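Endoglucanase (Clostridium thermocellum, PDB 2C4X) is probably a cellulase as a whole, of which this C-terminal piece holds a PKD domain and a CBM44 carbohydrate-binding module that recognises beta-glucan chains and xyloglucan. Local coordinates at residues E129-G134 against Y246-D251. The protein carries 1 engineered substitution. Numbering follows the deposited sequence.
Sequences EKAFKG and YVDAID. With CA (calcium ion), chain C.
Y246 lays one face of its ring under the aliphatic chain of K130, a CH-pi contact in which K130 CD stands 3.8 Å from the ring centroid of Y246, while K130 CB and CE rest over opposite rims. The two side chains cross at about a right angle. At the ring's edge, Y246 OH makes only a weak approach to E129 OE1, at 3.4 Å; this carboxylate has its salt bridge with K139. Two residues further along the strand comes D248, where one carboxylate serves both metal and loop. With CG anti to the backbone N (chi1 -167°), it grips the calcium through both oxygens, OD1 at 2.6 Å and OD2 at 2.5 Å. The OD2 atom also accepts two backbone N-H groups on its anti side: F132 N at 3.0 Å, and K133 N along a nearly straight path (173°) but 32° out of the carboxylate plane. The carbonyl of K133 joins the coordination, K133 O lying 2.4 Å from the calcium. A249 then sets its methyl against F132 CD2 and the K133 chain, and D251 OD2 reaches K133 NZ through one water. D99, N104, E106 and R136 complete the calcium site, which ties the loop between strands 120-127 and 137-145 to the final strand, 241-251, of the CBM44 beta-sandwich.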
ATOM      1  N   GLU A 129       2.400 -12.466  15.731  1.00 43.78           N
ATOM      2  CA  GLU A 129       1.185 -12.086  16.463  1.00 44.37           C
ATOM      3  C   GLU A 129       0.247 -11.213  15.634  1.00 44.27           C
ATOM      4  O   GLU A 129      -0.969 -11.430  15.627  1.00 44.11           O
ATOM      5  CB  GLU A 129       1.529 -11.405  17.793  1.00 44.43           C
ATOM      6  CG  GLU A 129       2.069 -12.370  18.850  1.00 45.83           C
ATOM      7  CD  GLU A 129       2.626 -11.679  20.093  1.00 46.16           C
ATOM      8  OE1 GLU A 129       2.535 -10.435  20.211  1.00 46.97           O
ATOM      9  OE2 GLU A 129       3.156 -12.403  20.968  1.00 49.84           O
ATOM     10  N   LYS A 130       0.827 -10.226  14.948  1.00 44.01           N
ATOM     11  CA  LYS A 130       0.112  -9.385  13.998  1.00 44.07           C
ATOM     12  C   LYS A 130       1.008  -9.113  12.796  1.00 43.85           C
ATOM     13  O   LYS A 130       2.208  -8.873  12.945  1.00 44.06           O
ATOM     14  CB  LYS A 130      -0.286  -8.045  14.629  1.00 44.17           C
ATOM     15  CG  LYS A 130      -1.336  -8.123  15.722  1.00 44.54           C
ATOM     16  CD  LYS A 130      -1.804  -6.732  16.148  1.00 44.73           C
ATOM     17  CE  LYS A 130      -2.481  -6.779  17.521  1.00 45.19           C
ATOM     18  NZ  LYS A 130      -3.719  -7.618  17.538  1.00 45.78           N
ATOM     19  N   ALA A 131       0.418  -9.148  11.606  1.00 43.35           N
ATOM     20  CA  ALA A 131       1.109  -8.746  10.386  1.00 42.70           C
ATOM     21  C   ALA A 131       0.114  -8.061   9.473  1.00 42.47           C
ATOM     22  O   ALA A 131      -1.093  -8.331   9.551  1.00 42.41           O
ATOM     23  CB  ALA A 131       1.726  -9.948   9.698  1.00 42.91           C
ATOM     24  N   PHE A 132       0.607  -7.159   8.627  1.00 41.93           N
ATOM     25  CA  PHE A 132      -0.249  -6.500   7.647  1.00 41.77           C
ATOM     26  C   PHE A 132      -0.369  -7.361   6.390  1.00 41.74           C
ATOM     27  O   PHE A 132      -1.449  -7.483   5.809  1.00 41.91           O
ATOM     28  CB  PHE A 132       0.253  -5.084   7.301  1.00 41.70           C
ATOM     29  CG  PHE A 132      -0.589  -4.393   6.270  1.00 41.49           C
ATOM     30  CD1 PHE A 132      -1.817  -3.835   6.621  1.00 41.48           C
ATOM     31  CD2 PHE A 132      -0.178  -4.338   4.941  1.00 41.34           C
ATOM     32  CE1 PHE A 132      -2.622  -3.217   5.661  1.00 41.76           C
ATOM     33  CE2 PHE A 132      -0.976  -3.731   3.970  1.00 41.84           C
ATOM     34  CZ  PHE A 132      -2.198  -3.160   4.333  1.00 41.81           C
ATOM     35  N   LYS A 133       0.753  -7.940   5.973  1.00 41.68           N
ATOM     36  CA  LYS A 133       0.798  -8.875   4.854  1.00 41.91           C
ATOM     37  C   LYS A 133       1.737 -10.012   5.199  1.00 41.52           C
ATOM     38  O   LYS A 133       2.759  -9.796   5.849  1.00 41.46           O
ATOM     39  CB  LYS A 133       1.297  -8.193   3.583  1.00 42.21           C
ATOM     40  CG  LYS A 133       0.215  -7.625   2.699  1.00 44.04           C
ATOM     41  CD  LYS A 133       0.744  -7.375   1.287  1.00 46.81           C
ATOM     42  CE  LYS A 133       1.794  -6.271   1.256  1.00 47.62           C
ATOM     43  NZ  LYS A 133       2.159  -5.923  -0.156  1.00 48.84           N
ATOM     44  N   GLY A 134       1.397 -11.216   4.754  1.00 40.77           N
ATOM     45  CA  GLY A 134       2.208 -12.384   5.040  1.00 40.30           C
ATOM     46  C   GLY A 134       1.979 -12.828   6.466  1.00 40.26           C
ATOM     47  O   GLY A 134       0.958 -12.491   7.080  1.00 40.03           O
ATOM     48  N   TYR A 246       2.824  -2.249  16.092  1.00 39.68           N
ATOM     49  CA  TYR A 246       3.224  -3.213  15.078  1.00 39.27           C
ATOM     50  C   TYR A 246       3.511  -2.494  13.767  1.00 38.85           C
ATOM     51  O   TYR A 246       2.822  -1.535  13.408  1.00 38.66           O
ATOM     52  CB  TYR A 246       2.154  -4.290  14.893  1.00 39.17           C
ATOM     53  CG  TYR A 246       1.900  -5.112  16.137  1.00 39.49           C
ATOM     54  CD1 TYR A 246       1.032  -4.659  17.128  1.00 39.45           C
ATOM     55  CD2 TYR A 246       2.536  -6.336  16.329  1.00 38.99           C
ATOM     56  CE1 TYR A 246       0.800  -5.407  18.281  1.00 40.74           C
ATOM     57  CE2 TYR A 246       2.308  -7.091  17.475  1.00 40.07           C
ATOM     58  CZ  TYR A 246       1.436  -6.621  18.446  1.00 39.90           C
ATOM     59  OH  TYR A 246       1.193  -7.362  19.582  1.00 40.64           O
ATOM     60  N   VAL A 247       4.545  -2.956  13.076  1.00 38.94           N
ATOM     61  CA  VAL A 247       5.017  -2.336  11.837  1.00 39.02           C
ATOM     62  C   VAL A 247       5.295  -3.430  10.819  1.00 39.13           C
ATOM     63  O   VAL A 247       5.959  -4.417  11.129  1.00 39.02           O
ATOM     64  CB  VAL A 247       6.322  -1.517  12.050  1.00 38.93           C
ATOM     65  CG1 VAL A 247       6.772  -0.868  10.743  1.00 38.42           C
ATOM     66  CG2 VAL A 247       6.138  -0.458  13.148  1.00 39.84           C
ATOM     67  N   ASP A 248       4.790  -3.252   9.603  1.00 39.17           N
ATOM     68  CA  ASP A 248       4.964  -4.265   8.564  1.00 39.34           C
ATOM     69  C   ASP A 248       4.789  -3.655   7.200  1.00 39.20           C
ATOM     70  O   ASP A 248       4.179  -2.594   7.066  1.00 39.32           O
ATOM     71  CB  ASP A 248       3.960  -5.419   8.734  1.00 39.19           C
ATOM     72  CG  ASP A 248       4.311  -6.637   7.887  1.00 39.05           C
ATOM     73  OD1 ASP A 248       5.491  -6.781   7.494  1.00 38.05           O
ATOM     74  OD2 ASP A 248       3.411  -7.465   7.606  1.00 39.62           O
ATOM     75  N   ALA A 249       5.337  -4.342   6.199  1.00 39.44           N
ATOM     76  CA  ALA A 249       5.062  -4.071   4.790  1.00 39.63           C
ATOM     77  C   ALA A 249       5.383  -2.632   4.389  1.00 40.08           C
ATOM     78  O   ALA A 249       4.586  -1.970   3.707  1.00 40.17           O
ATOM     79  CB  ALA A 249       3.613  -4.446   4.436  1.00 39.72           C
ATOM     80  N   ILE A 250       6.548  -2.154   4.823  1.00 40.23           N
ATOM     81  CA  ILE A 250       7.083  -0.877   4.337  1.00 40.59           C
ATOM     82  C   ILE A 250       7.516  -1.088   2.888  1.00 40.91           C
ATOM     83  O   ILE A 250       8.279  -2.013   2.580  1.00 41.18           O
ATOM     84  CB  ILE A 250       8.256  -0.355   5.192  1.00 40.43           C
ATOM     85  CG1 ILE A 250       7.846  -0.278   6.668  1.00 39.85           C
ATOM     86  CG2 ILE A 250       8.709   1.017   4.695  1.00 40.03           C
ATOM     87  CD1 ILE A 250       9.013  -0.061   7.625  1.00 41.02           C
ATOM     88  N   ASP A 251       6.998  -0.251   1.998  1.00 41.23           N
ATOM     89  CA  ASP A 251       7.098  -0.519   0.572  1.00 41.97           C
ATOM     90  C   ASP A 251       7.250   0.746  -0.263  1.00 42.43           C
ATOM     91  O   ASP A 251       6.774   1.821   0.114  1.00 41.89           O
ATOM     92  CB  ASP A 251       5.858  -1.297   0.109  1.00 41.78           C
ATOM     93  CG  ASP A 251       6.129  -2.165  -1.101  1.00 42.84           C
ATOM     94  OD1 ASP A 251       7.318  -2.380  -1.436  1.00 43.99           O
ATOM     95  OD2 ASP A 251       5.150  -2.642  -1.715  1.00 43.13           O
TER
HETATM   96 CA    CA C1253       4.963  -9.082   6.469  1.00 43.99          CA
HETATM   97  O   HOH W   1       3.228  -3.576  -0.077  1.00 56.78           O